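Local coordinates for protein putative fimbrial subunit (Corynebacterium diphtheriae, PDB 4HSQ) that is the major pilin SpaD and probably forms the pilus shaft in cell adhesion; this chain holds domains D2 and D3, at residues G147-V152 / F223-T228; L184-V189 / D203-T208; N16-Y21 / R50-K55; V151-G156 / A166-Y171. All blocks are in the same frame, centred on the assembly; numbering follows the deposited sequence.

Contact 1 (G147-V152 / F223-T228)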
loop_
_atom_site.group_PDB
_atom_site.type_symbol
_atom_site.label_atom_id
_atom_site.label_comp_id
_atom_site.label_asym_id
_atom_site.label_seq_id
_atom_site.Cartn_x
_atom_site.Cartn_y
_atom_site.Cartn_z
ATOM N N GLY A 147 -1.970 -1.757 8.168
ATOM C CA GLY A 147 -2.768 -1.974 9.368
ATOM C C GLY A 147 -3.254 -0.669 9.934
ATOM O O GLY A 147 -2.786 0.407 9.544
ATOM N N LYS A 148 -4.222 -0.754 10.819
ATOM C CA LYS A 148 -4.724 0.449 11.498
ATOM C C LYS A 148 -3.957 0.690 12.786
ATOM O O LYS A 148 -3.563 -0.255 13.459
ATOM C CB LYS A 148 -6.204 0.298 11.811
ATOM C CG LYS A 148 -7.033 0.215 10.551
ATOM C CD LYS A 148 -8.509 0.464 10.879
ATOM C CE LYS A 148 -9.398 -0.635 10.379
ATOM N NZ LYS A 148 -10.779 -0.475 10.905
ATOM N N LEU A 149 -3.762 1.960 13.134
ATOM C CA LEU A 149 -3.107 2.330 14.358
ATOM C C LEU A 149 -4.108 3.102 15.214
ATOM O O LEU A 149 -4.471 4.222 14.870
ATOM C CB LEU A 149 -1.813 3.138 14.120
ATOM C CG LEU A 149 -1.135 3.663 15.409
ATOM C CD1 LEU A 149 -0.717 2.498 16.340
ATOM C CD2 LEU A 149 0.042 4.550 15.081
ATOM N N LYS A 150 -4.566 2.478 16.308
ATOM C CA LYS A 150 -5.511 3.111 17.223
ATOM C C LYS A 150 -4.747 3.585 18.446
ATOM O O LYS A 150 -4.011 2.810 19.065
ATOM C CB LYS A 150 -6.613 2.100 17.615
ATOM C CG LYS A 150 -7.609 2.613 18.631
ATOM C CD LYS A 150 -8.634 1.529 18.981
ATOM C CE LYS A 150 -9.571 2.065 20.039
ATOM N NZ LYS A 150 -10.767 1.211 20.224
ATOM N N VAL A 151 -4.936 4.849 18.809
ATOM C CA VAL A 151 -4.298 5.417 19.981
ATOM C C VAL A 151 -5.356 5.659 21.051
ATOM O O VAL A 151 -6.404 6.204 20.741
ATOM C CB VAL A 151 -3.518 6.704 19.619
ATOM C CG1 VAL A 151 -3.014 7.429 20.864
ATOM C CG2 VAL A 151 -2.353 6.362 18.695
ATOM N N VAL A 152 -5.102 5.215 22.290
ATOM C CA VAL A 152 -6.068 5.458 23.368
ATOM C C VAL A 152 -5.340 6.278 24.445
ATOM O O VAL A 152 -4.289 5.873 24.926
ATOM C CB VAL A 152 -6.805 4.195 23.892
ATOM C CG1 VAL A 152 -5.869 3.021 24.073
ATOM C CG2 VAL A 152 -7.623 4.475 25.163
ATOM N N PHE A 223 7.483 3.220 13.570
ATOM C CA PHE A 223 6.710 4.455 13.560
ATOM C C PHE A 223 6.831 5.031 14.953
ATOM O O PHE A 223 7.033 4.282 15.904
ATOM C CB PHE A 223 5.236 4.236 13.164
ATOM C CG PHE A 223 5.044 4.011 11.689
ATOM C CD1 PHE A 223 5.109 5.072 10.790
ATOM C CD2 PHE A 223 4.736 2.747 11.198
ATOM C CE1 PHE A 223 4.914 4.867 9.428
ATOM C CE2 PHE A 223 4.530 2.550 9.839
ATOM C CZ PHE A 223 4.643 3.600 8.963
ATOM N N CYS A 224 6.677 6.341 15.083
ATOM C CA CYS A 224 6.744 7.028 16.362
ATOM C C CYS A 224 5.569 7.990 16.439
ATOM O O CYS A 224 5.311 8.705 15.478
ATOM C CB CYS A 224 8.077 7.769 16.508
ATOM S SG CYS A 224 9.433 6.732 17.115
ATOM N N LEU A 225 4.894 8.033 17.569
ATOM C CA LEU A 225 3.819 9.007 17.844
ATOM C C LEU A 225 4.398 10.071 18.719
ATOM O O LEU A 225 4.966 9.745 19.746
ATOM C CB LEU A 225 2.635 8.333 18.580
ATOM C CG LEU A 225 1.830 7.369 17.719
ATOM C CD1 LEU A 225 1.125 6.341 18.579
ATOM C CD2 LEU A 225 0.829 8.135 16.881
ATOM N N LYS A 226 4.262 11.335 18.326
ATOM C CA LYS A 226 4.738 12.471 19.088
ATOM C C LYS A 226 3.534 13.190 19.641
ATOM O O LYS A 226 2.744 13.698 18.864
ATOM C CB LYS A 226 5.558 13.412 18.181
ATOM C CG LYS A 226 6.182 14.560 18.939
ATOM C CD LYS A 226 6.858 15.521 17.986
ATOM C CE LYS A 226 7.636 16.576 18.738
ATOM N NZ LYS A 226 8.338 17.508 17.818
ATOM N N GLU A 227 3.383 13.235 20.953
ATOM C CA GLU A 227 2.258 13.965 21.547
ATOM C C GLU A 227 2.624 15.423 21.578
ATOM O O GLU A 227 3.598 15.790 22.222
ATOM C CB GLU A 227 1.949 13.430 22.933
ATOM C CG GLU A 227 0.635 13.966 23.472
ATOM C CD GLU A 227 0.331 13.461 24.862
ATOM O OE1 GLU A 227 0.842 12.383 25.242
ATOM O OE2 GLU A 227 -0.427 14.150 25.575
ATOM N N THR A 228 1.913 16.241 20.803
ATOM C CA THR A 228 2.263 17.666 20.670
ATOM C C THR A 228 1.436 18.533 21.624
ATOM O O THR A 228 1.868 19.640 21.963
ATOM C CB THR A 228 2.118 18.122 19.212
ATOM O OG1 THR A 228 0.815 17.773 18.765
ATOM C CG2 THR A 228 3.167 17.453 18.280
#

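Contact 2 (L184-V189 / D203-T208)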
loop_
_atom_site.group_PDB
_atom_site.type_symbol
_atom_site.label_atom_id
_atom_site.label_comp_id
_atom_site.label_asym_id
_atom_site.label_seq_id
_atom_site.Cartn_x
_atom_site.Cartn_y
_atom_site.Cartn_z
ATOM N N LEU A 184 4.257 12.939 9.222
ATOM C CA LEU A 184 3.705 12.261 8.060
ATOM C C LEU A 184 2.253 12.625 7.798
ATOM O O LEU A 184 1.466 12.759 8.724
ATOM C CB LEU A 184 3.790 10.736 8.269
ATOM C CG LEU A 184 5.190 10.113 8.381
ATOM C CD1 LEU A 184 5.088 8.616 8.624
ATOM C CD2 LEU A 184 6.011 10.372 7.126
ATOM N N THR A 185 1.908 12.751 6.522
ATOM C CA THR A 185 0.536 12.952 6.095
ATOM C C THR A 185 0.004 11.584 5.683
ATOM O O THR A 185 0.587 10.901 4.824
ATOM C CB THR A 185 0.423 13.993 4.974
ATOM O OG1 THR A 185 0.873 15.251 5.475
ATOM C CG2 THR A 185 -1.016 14.119 4.446
ATOM N N VAL A 186 -1.100 11.188 6.308
ATOM C CA VAL A 186 -1.768 9.928 6.024
ATOM C C VAL A 186 -3.212 10.274 5.711
ATOM O O VAL A 186 -3.942 10.755 6.593
ATOM C CB VAL A 186 -1.630 8.858 7.148
ATOM C CG1 VAL A 186 -2.278 7.536 6.723
ATOM C CG2 VAL A 186 -0.171 8.637 7.535
ATOM N N ASP A 187 -3.611 10.029 4.450
ATOM C CA ASP A 187 -4.952 10.283 3.902
ATOM C C ASP A 187 -5.392 11.746 4.208
ATOM O O ASP A 187 -6.404 11.960 4.862
ATOM C CB ASP A 187 -5.975 9.242 4.413
ATOM C CG ASP A 187 -7.311 9.234 3.655
ATOM O OD1 ASP A 187 -7.507 10.107 2.769
ATOM O OD2 ASP A 187 -8.130 8.320 3.904
ATOM N N GLY A 188 -4.572 12.706 3.779
ATOM C CA GLY A 188 -4.787 14.143 3.939
ATOM C C GLY A 188 -4.677 14.732 5.338
ATOM O O GLY A 188 -4.910 15.931 5.522
ATOM N N VAL A 189 -4.300 13.915 6.332
ATOM C CA VAL A 189 -4.223 14.333 7.750
ATOM C C VAL A 189 -2.787 14.196 8.276
ATOM O O VAL A 189 -2.168 13.166 8.037
ATOM C CB VAL A 189 -5.223 13.476 8.577
ATOM C CG1 VAL A 189 -5.139 13.798 10.053
ATOM C CG2 VAL A 189 -6.658 13.675 8.091
ATOM N N ASP A 203 -6.164 5.048 9.804
ATOM C CA ASP A 203 -6.423 4.028 8.795
ATOM C C ASP A 203 -5.732 4.511 7.485
ATOM O O ASP A 203 -6.284 5.344 6.753
ATOM C CB ASP A 203 -7.943 3.803 8.633
ATOM C CG ASP A 203 -8.321 2.692 7.656
ATOM O OD1 ASP A 203 -7.427 2.188 6.952
ATOM O OD2 ASP A 203 -9.499 2.309 7.624
ATOM N N GLY A 204 -4.480 4.126 7.256
ATOM C CA GLY A 204 -3.706 3.110 7.960
ATOM C C GLY A 204 -2.281 3.213 7.500
ATOM O O GLY A 204 -1.963 4.046 6.642
ATOM N N LEU A 205 -1.410 2.362 8.045
ATOM C CA LEU A 205 0.005 2.468 7.778
ATOM C C LEU A 205 0.570 1.211 7.184
ATOM O O LEU A 205 0.099 0.120 7.485
ATOM C CB LEU A 205 0.761 2.785 9.090
ATOM C CG LEU A 205 0.276 3.996 9.901
ATOM C CD1 LEU A 205 1.012 4.071 11.251
ATOM C CD2 LEU A 205 0.441 5.296 9.087
ATOM N N HIS A 206 1.637 1.363 6.388
ATOM C CA HIS A 206 2.357 0.225 5.813
ATOM C C HIS A 206 3.074 -0.509 6.938
ATOM O O HIS A 206 3.719 0.124 7.792
ATOM C CB HIS A 206 3.379 0.746 4.802
ATOM C CG HIS A 206 3.905 -0.275 3.850
ATOM N ND1 HIS A 206 4.627 -1.379 4.285
ATOM C CD2 HIS A 206 3.880 -0.275 2.501
ATOM C CE1 HIS A 206 5.013 -2.016 3.187
ATOM N NE2 HIS A 206 4.603 -1.384 2.089
ATOM N N VAL A 207 2.951 -1.833 6.962
ATOM C CA VAL A 207 3.675 -2.629 7.978
ATOM C C VAL A 207 5.181 -2.476 7.757
ATOM O O VAL A 207 5.641 -2.275 6.618
ATOM C CB VAL A 207 3.282 -4.121 8.005
ATOM C CG1 VAL A 207 1.760 -4.285 8.138
ATOM C CG2 VAL A 207 3.836 -4.890 6.778
ATOM N N THR A 208 5.956 -2.610 8.842
ATOM C CA THR A 208 7.411 -2.433 8.740
ATOM C C THR A 208 8.191 -3.695 8.361
ATOM O O THR A 208 9.338 -3.570 7.942
ATOM C CB THR A 208 7.955 -1.928 10.086
ATOM O OG1 THR A 208 7.663 -2.905 11.106
ATOM C CG2 THR A 208 7.350 -0.586 10.484
HETATM O O HOH W 1 -8.120 7.141 6.155
#

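Contact 3 (N16-Y21 / R50-K55)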
loop_
_atom_site.group_PDB
_atom_site.type_symbol
_atom_site.label_atom_id
_atom_site.label_comp_id
_atom_site.label_asym_id
_atom_site.label_seq_id
_atom_site.Cartn_x
_atom_site.Cartn_y
_atom_site.Cartn_z
ATOM N N ASN A 16 1.815 4.630 2.714
ATOM C CA ASN A 16 0.710 4.342 3.611
ATOM C C ASN A 16 -0.644 4.407 2.857
ATOM O O ASN A 16 -0.674 4.440 1.627
ATOM C CB ASN A 16 0.792 5.311 4.801
ATOM C CG ASN A 16 2.092 5.083 5.569
ATOM O OD1 ASN A 16 2.473 3.954 5.904
ATOM N ND2 ASN A 16 2.820 6.124 5.856
ATOM N N ILE A 17 -1.763 4.353 3.581
ATOM C CA ILE A 17 -3.057 4.440 2.907
ATOM C C ILE A 17 -3.146 5.798 2.166
ATOM O O ILE A 17 -2.732 6.816 2.718
ATOM C CB ILE A 17 -4.208 4.254 3.930
ATOM C CG1 ILE A 17 -4.295 2.804 4.463
ATOM C CG2 ILE A 17 -5.561 4.804 3.442
ATOM C CD1 ILE A 17 -4.276 1.722 3.524
ATOM N N GLN A 18 -3.627 5.763 0.912
ATOM C CA GLN A 18 -3.836 6.909 0.009
ATOM C C GLN A 18 -2.500 7.468 -0.560
ATOM O O GLN A 18 -2.498 8.477 -1.259
ATOM C CB GLN A 18 -4.718 7.998 0.657
ATOM C CG GLN A 18 -6.201 7.547 0.764
ATOM C CD GLN A 18 -6.897 7.402 -0.593
ATOM O OE1 GLN A 18 -6.313 7.641 -1.644
ATOM N NE2 GLN A 18 -8.177 7.062 -0.601
ATOM N N ASP A 19 -1.379 6.784 -0.289
ATOM C CA ASP A 19 -0.095 7.090 -0.903
ATOM C C ASP A 19 -0.000 6.270 -2.174
ATOM O O ASP A 19 -0.272 5.063 -2.152
ATOM C CB ASP A 19 1.085 6.794 0.024
ATOM C CG ASP A 19 1.210 7.738 1.201
ATOM O OD1 ASP A 19 0.803 8.925 1.067
ATOM O OD2 ASP A 19 1.768 7.319 2.241
ATOM N N ALA A 20 0.383 6.905 -3.277
ATOM C CA ALA A 20 0.497 6.178 -4.548
ATOM C C ALA A 20 1.601 5.139 -4.499
ATOM O O ALA A 20 2.689 5.409 -3.973
ATOM C CB ALA A 20 0.770 7.153 -5.680
ATOM N N TYR A 21 1.345 3.959 -5.070
ATOM C CA TYR A 21 2.408 2.950 -5.194
ATOM C C TYR A 21 2.212 2.236 -6.513
ATOM O O TYR A 21 1.214 2.483 -7.185
ATOM C CB TYR A 21 2.522 2.016 -3.989
ATOM C CG TYR A 21 1.416 1.002 -3.806
ATOM C CD1 TYR A 21 1.493 -0.257 -4.404
ATOM C CD2 TYR A 21 0.352 1.251 -2.946
ATOM C CE1 TYR A 21 0.515 -1.223 -4.183
ATOM C CE2 TYR A 21 -0.640 0.294 -2.725
ATOM C CZ TYR A 21 -0.549 -0.943 -3.342
ATOM O OH TYR A 21 -1.512 -1.903 -3.153
ATOM N N ARG A 50 -10.185 -2.522 -2.546
ATOM C CA ARG A 50 -9.659 -1.440 -1.711
ATOM C C ARG A 50 -8.701 -0.545 -2.513
ATOM O O ARG A 50 -8.236 0.466 -2.006
ATOM C CB ARG A 50 -8.950 -2.033 -0.470
ATOM C CG ARG A 50 -9.957 -2.728 0.464
ATOM C CD ARG A 50 -9.231 -3.559 1.513
ATOM N NE ARG A 50 -8.605 -4.739 0.894
ATOM C CZ ARG A 50 -7.945 -5.674 1.563
ATOM N NH1 ARG A 50 -7.782 -5.566 2.872
ATOM N NH2 ARG A 50 -7.391 -6.697 0.919
ATOM N N LEU A 51 -8.395 -0.912 -3.765
ATOM C CA LEU A 51 -7.491 -0.068 -4.554
ATOM C C LEU A 51 -8.244 0.833 -5.460
ATOM O O LEU A 51 -9.261 0.428 -5.999
ATOM C CB LEU A 51 -6.558 -0.918 -5.409
ATOM C CG LEU A 51 -5.579 -1.849 -4.667
ATOM C CD1 LEU A 51 -4.811 -2.704 -5.667
ATOM C CD2 LEU A 51 -4.646 -1.039 -3.729
ATOM N N ASP A 52 -7.716 2.062 -5.650
ATOM C CA ASP A 52 -8.165 3.026 -6.646
ATOM C C ASP A 52 -7.085 3.109 -7.669
ATOM O O ASP A 52 -5.985 3.613 -7.356
ATOM C CB ASP A 52 -8.388 4.430 -6.044
ATOM C CG ASP A 52 -9.651 4.591 -5.234
ATOM O OD1 ASP A 52 -10.659 3.912 -5.553
ATOM O OD2 ASP A 52 -9.662 5.454 -4.333
ATOM N N PHE A 53 -7.362 2.633 -8.885
ATOM C CA PHE A 53 -6.402 2.745 -9.977
ATOM C C PHE A 53 -6.157 4.237 -10.269
ATOM O O PHE A 53 -7.119 5.003 -10.302
ATOM C CB PHE A 53 -6.972 2.028 -11.233
ATOM C CG PHE A 53 -6.210 2.314 -12.495
ATOM C CD1 PHE A 53 -4.970 1.725 -12.727
ATOM C CD2 PHE A 53 -6.722 3.183 -13.454
ATOM C CE1 PHE A 53 -4.246 2.012 -13.892
ATOM C CE2 PHE A 53 -6.014 3.445 -14.632
ATOM C CZ PHE A 53 -4.779 2.856 -14.844
ATOM N N GLN A 54 -4.904 4.646 -10.460
ATOM C CA GLN A 54 -4.532 6.034 -10.763
ATOM C C GLN A 54 -4.264 6.203 -12.256
ATOM O O GLN A 54 -4.989 6.932 -12.941
ATOM C CB GLN A 54 -3.283 6.471 -9.966
ATOM C CG GLN A 54 -3.416 6.310 -8.439
ATOM C CD GLN A 54 -4.579 7.082 -7.880
ATOM O OE1 GLN A 54 -5.576 6.530 -7.391
ATOM N NE2 GLN A 54 -4.485 8.360 -7.949
ATOM N N LYS A 55 -3.217 5.518 -12.760
ATOM C CA LYS A 55 -2.792 5.655 -14.155
ATOM C C LYS A 55 -1.764 4.626 -14.507
ATOM O O LYS A 55 -1.098 4.070 -13.628
ATOM C CB LYS A 55 -2.169 7.075 -14.388
ATOM C CG LYS A 55 -0.900 7.367 -13.541
ATOM C CD LYS A 55 -0.196 8.672 -13.927
ATOM C CE LYS A 55 1.000 8.930 -13.023
ATOM N NZ LYS A 55 0.613 9.522 -11.704
HETATM O O HOH W 2 -10.669 7.014 -2.418
HETATM O O HOH W 3 -7.710 7.119 -3.838
#

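Contact 4 (V151-G156 / A166-Y171)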
loop_
_atom_site.group_PDB
_atom_site.type_symbol
_atom_site.label_atom_id
_atom_site.label_comp_id
_atom_site.label_asym_id
_atom_site.label_seq_id
_atom_site.Cartn_x
_atom_site.Cartn_y
_atom_site.Cartn_z
ATOM N N VAL A 151 -4.936 4.849 18.809
ATOM C CA VAL A 151 -4.298 5.417 19.981
ATOM C C VAL A 151 -5.356 5.659 21.051
ATOM O O VAL A 151 -6.404 6.204 20.741
ATOM C CB VAL A 151 -3.518 6.704 19.619
ATOM C CG1 VAL A 151 -3.014 7.429 20.864
ATOM C CG2 VAL A 151 -2.353 6.362 18.695
ATOM N N VAL A 152 -5.102 5.215 22.290
ATOM C CA VAL A 152 -6.068 5.458 23.368
ATOM C C VAL A 152 -5.340 6.278 24.445
ATOM O O VAL A 152 -4.289 5.873 24.926
ATOM C CB VAL A 152 -6.805 4.195 23.892
ATOM C CG1 VAL A 152 -5.869 3.021 24.073
ATOM C CG2 VAL A 152 -7.623 4.475 25.163
ATOM N N LYS A 153 -5.854 7.483 24.724
ATOM C CA LYS A 153 -5.236 8.371 25.692
ATOM C C LYS A 153 -5.855 8.162 27.048
ATOM O O LYS A 153 -7.058 8.283 27.196
ATOM C CB LYS A 153 -5.342 9.819 25.261
ATOM C CG LYS A 153 -4.470 10.760 26.088
ATOM C CD LYS A 153 -2.999 10.492 25.761
ATOM C CE LYS A 153 -2.035 11.341 26.467
ATOM N NZ LYS A 153 -2.228 11.368 27.935
ATOM N N LYS A 154 -5.024 7.861 28.038
ATOM C CA LYS A 154 -5.526 7.597 29.377
ATOM C C LYS A 154 -4.815 8.413 30.429
ATOM O O LYS A 154 -3.733 8.951 30.202
ATOM C CB LYS A 154 -5.362 6.098 29.691
ATOM C CG LYS A 154 -6.364 5.216 28.937
ATOM C CD LYS A 154 -6.306 3.765 29.374
ATOM C CE LYS A 154 -7.505 3.014 28.856
ATOM N NZ LYS A 154 -7.396 1.554 29.105
ATOM N N ASP A 155 -5.421 8.492 31.599
ATOM C CA ASP A 155 -4.823 9.159 32.752
ATOM C C ASP A 155 -3.919 8.120 33.420
ATOM O O ASP A 155 -4.386 7.012 33.699
ATOM C CB ASP A 155 -5.939 9.639 33.697
ATOM C CG ASP A 155 -5.501 10.408 34.928
ATOM O OD1 ASP A 155 -6.258 11.292 35.365
ATOM O OD2 ASP A 155 -4.434 10.080 35.490
ATOM N N GLY A 156 -2.667 8.483 33.669
ATOM C CA GLY A 156 -1.663 7.619 34.285
ATOM C C GLY A 156 -2.051 7.050 35.639
ATOM O O GLY A 156 -1.699 5.910 35.961
ATOM N N ALA A 166 -6.158 15.132 23.237
ATOM C CA ALA A 166 -4.702 14.989 23.105
ATOM C C ALA A 166 -4.372 15.018 21.632
ATOM O O ALA A 166 -5.071 14.362 20.846
ATOM C CB ALA A 166 -4.218 13.691 23.753
ATOM N N GLU A 167 -3.312 15.754 21.247
ATOM C CA GLU A 167 -2.935 15.873 19.842
ATOM C C GLU A 167 -1.616 15.192 19.558
ATOM O O GLU A 167 -0.668 15.300 20.338
ATOM C CB GLU A 167 -2.894 17.336 19.388
ATOM C CG GLU A 167 -4.282 17.958 19.327
ATOM C CD GLU A 167 -4.347 19.451 19.062
ATOM O OE1 GLU A 167 -3.296 20.078 18.799
ATOM O OE2 GLU A 167 -5.471 19.995 19.118
ATOM N N PHE A 168 -1.573 14.481 18.422
ATOM C CA PHE A 168 -0.411 13.709 18.026
ATOM C C PHE A 168 -0.015 13.910 16.578
ATOM O O PHE A 168 -0.875 14.035 15.700
ATOM C CB PHE A 168 -0.700 12.207 18.218
ATOM C CG PHE A 168 -0.746 11.736 19.659
ATOM C CD1 PHE A 168 0.368 11.146 20.251
ATOM C CD2 PHE A 168 -1.908 11.857 20.412
ATOM C CE1 PHE A 168 0.309 10.672 21.576
ATOM C CE2 PHE A 168 -1.960 11.408 21.737
ATOM C CZ PHE A 168 -0.854 10.816 22.309
ATOM N N GLU A 169 1.295 13.785 16.334
ATOM C CA GLU A 169 1.872 13.685 14.999
ATOM C C GLU A 169 2.459 12.276 14.841
ATOM O O GLU A 169 2.733 11.612 15.842
ATOM C CB GLU A 169 2.974 14.728 14.797
ATOM C CG GLU A 169 2.439 16.138 14.680
ATOM C CD GLU A 169 3.566 17.136 14.572
ATOM O OE1 GLU A 169 4.656 16.874 15.137
ATOM O OE2 GLU A 169 3.354 18.187 13.929
ATOM N N LEU A 170 2.740 11.877 13.593
ATOM C CA LEU A 170 3.314 10.580 13.291
ATOM C C LEU A 170 4.593 10.744 12.523
ATOM O O LEU A 170 4.668 11.548 11.576
ATOM C CB LEU A 170 2.314 9.790 12.428
ATOM C CG LEU A 170 2.749 8.373 12.053
ATOM C CD1 LEU A 170 2.644 7.442 13.264
ATOM C CD2 LEU A 170 1.892 7.859 10.925
ATOM N N TYR A 171 5.577 9.934 12.876
ATOM C CA TYR A 171 6.876 9.959 12.222
ATOM C C TYR A 171 7.360 8.578 11.927
ATOM O O TYR A 171 6.987 7.641 12.619
ATOM C CB TYR A 171 7.920 10.598 13.196
ATOM C CG TYR A 171 7.746 12.075 13.431
ATOM C CD1 TYR A 171 8.553 13.004 12.777
ATOM C CD2 TYR A 171 6.838 12.550 14.377
ATOM C CE1 TYR A 171 8.410 14.375 13.004
ATOM C CE2 TYR A 171 6.658 13.923 14.582
ATOM C CZ TYR A 171 7.456 14.829 13.903
ATOM O OH TYR A 171 7.321 16.183 14.140
#

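Contact 1 (G147-V152 / F223-T228)
L225 meets V151 and L149 through its two methyl groups. The closest approach is V151 CG2 to L225 CD1, a tight methyl-methyl contact at 3.5 Å. The side chains of V151 and L225 run antiparallel alongside each other, so the valine methyl lies beside the leucine branch. L149 approaches differently. Here the ends of the two leucines meet. L149 CD2 lies 4.1 Å from L225 CD1 and equally far from L225 CD2, so it faces the fork of the isobutyl group. In V151 it is CG1 that is anti to the backbone N, at a chi1 of 172°. CG2 is thereby anti to the carbonyl carbon, and this is the methyl that meets L225.

The two strands belong to facing sheets of the D3 domain, which has a prealbumin-like fold, consistent with a CnaB-type domain. Strand 142-155 runs in one sheet and strand 222-229 in the other. The CA atoms of V151 and L225 are 9.1 Å apart, a separation spanned by side chains rather than by backbone pairing. All three touching residues are buried.

Within its own sheet, L149 pairs through its backbone with I202 of strand 199-206, and K150 pairs with L265 of strand 264-271. Next to L225, C224 forms a disulfide with C173, which ties strand 222-229 to strand 167-173. The calcium ion lies about 9 Å from the L149 side chain, and the side chain of T264, one of its ligands, is about 6 Å from it.

Contact 2 (L184-V189 / D203-T208)
A type I' beta turn from V186 to V189 brings V186 against the end of strand 199-206. The turn is closed by two backbone bonds, V186 N to V189 O at 2.8 Å and V189 N to V186 O at 3.2 Å. V186 carries the apolar contact, and its two methyls have different partners. V186 CG2 packs on L205 CD2 at 3.7 Å, the two side chains crossing at about a right angle. V186 CG1 instead rests against the backbone, 3.5 Å from the carbonyl oxygen G204 O. With V186 CG1 anti to the backbone N (chi1 -176°) and CG2 beside that nitrogen, the methyls spread over two successive residues of the strand. V186 and L205 also both touch L170 of strand 167-173.

The peptide between D203 and G204 is cis. The contact buries G204 N, which has no hydrogen-bonding partner in the model. This corner of the prealbumin-like D3 domain borders the preceding domain: G204 pairs through its backbone with I17, and H206 N donates to N16 OD1.

A water lies between D187 and D203, beside the turn. It is 2.5 Å from D187 OD2 and 2.6 Å from D203 O, and geometry would let it donate to either. More acceptors surround it than it has protons, so both bonds need not be made at once. Farther along the strand, H206 is held at both ring nitrogens, ND1 by V207 O and NE2 by D12 OD1.

Contact 3 (N16-Y21 / R50-K55)
Y21 lays its phenol end across the side chain of L51 at about a right angle. Both residues belong to the antiparallel sheet of the D2 domain, an Sgo0707 N2-like domain of the adhesin clan, consistent with the CnaA type. Strand 100-109 lies between strands 20-28 and 51-61, so the contact reaches across a middle strand. Y21 pairs through its backbone with V107, and D52 with K108.

The touching atoms are Y21 OH and L51 CD2, 3.3 Å apart. Y21 CZ is 4.1 Å from L51 CD2, which approaches the ring obliquely. Although the CB of Y21 points away from 50-55, its chi1 of 71° turns the ring so that OH and CZ come to this methyl. The hydroxyl has its polar partner in Y23 OH, and L118 packs on both Y21 and L51.

Q18 lies in a type II turn from N16 to D19. The turn is closed by a backbone bond from D19 N to N16 O, and N16 N also donates to D19 OD2. The Q18 amide faces D52 through two waters rather than directly. One water accepts from Q18 NE2 at 3.1 Å and donates to D52 OD2 at 2.7 Å. The second donates to Q18 OE1 at 2.7 Å, and it also donates to D52 OD2 at 2.6 Å.

Contact 4 (V151-G156 / A166-Y171)
F168 is approached from two directions by strand 142-155. V151 CG1 sits over one face of the ring, offset toward its rim, at 4.2 Å from F168 CE2. K153 comes to the edge instead, near the ring plane. The lysine chain and the phenylalanine cross at about a right angle. K153 has its CG anti to the backbone N (chi1 -168°), which puts K153 CG 3.8 Å from A166 CB. The bend at chi2 (70°) then places K153 CD, 4.0 Å from A166 CB and 4.1 Å from F168 CZ. All four residues are buried.

K153 NZ is covalently joined to N271 CG, the Lys-Asn isopeptide bond, so the chain ends in an amide and not a free amine. A166 and F168 therefore pack against the aliphatic part of the cross-link.

The link ties strand 142-155 to strand 264-271, which run parallel in one sheet. F168 comes from strand 167-173 in the facing sheet and also touches I269 of strand 264-271. E227 of strand 222-229 packs against both K153 and F168, and F200 of strand 199-206 lies beside V151.

Overall arrangement
Contact 3 comes first along the chain and lies in the N-terminal domain, D2. The other three lie in D3. Contacts 1 and 4 both start from strand 142-155 and share V151 and V152. Their centres are about 7 Å apart, and their second strands, 222-229 and 167-173, are neighbours in the facing sheet. Both belong to the core between the two sheets, contact 1 nearer the calcium site and contact 4 holding the isopeptide lysine. Contact 2 falls between the two segments of contact 1 in sequence, the centres about 10 Å apart. Its centre is about 12 Å from that of contact 3, and bonds between 16-21 and 203-208 join the two domains end to end, as suits an elongated pilin.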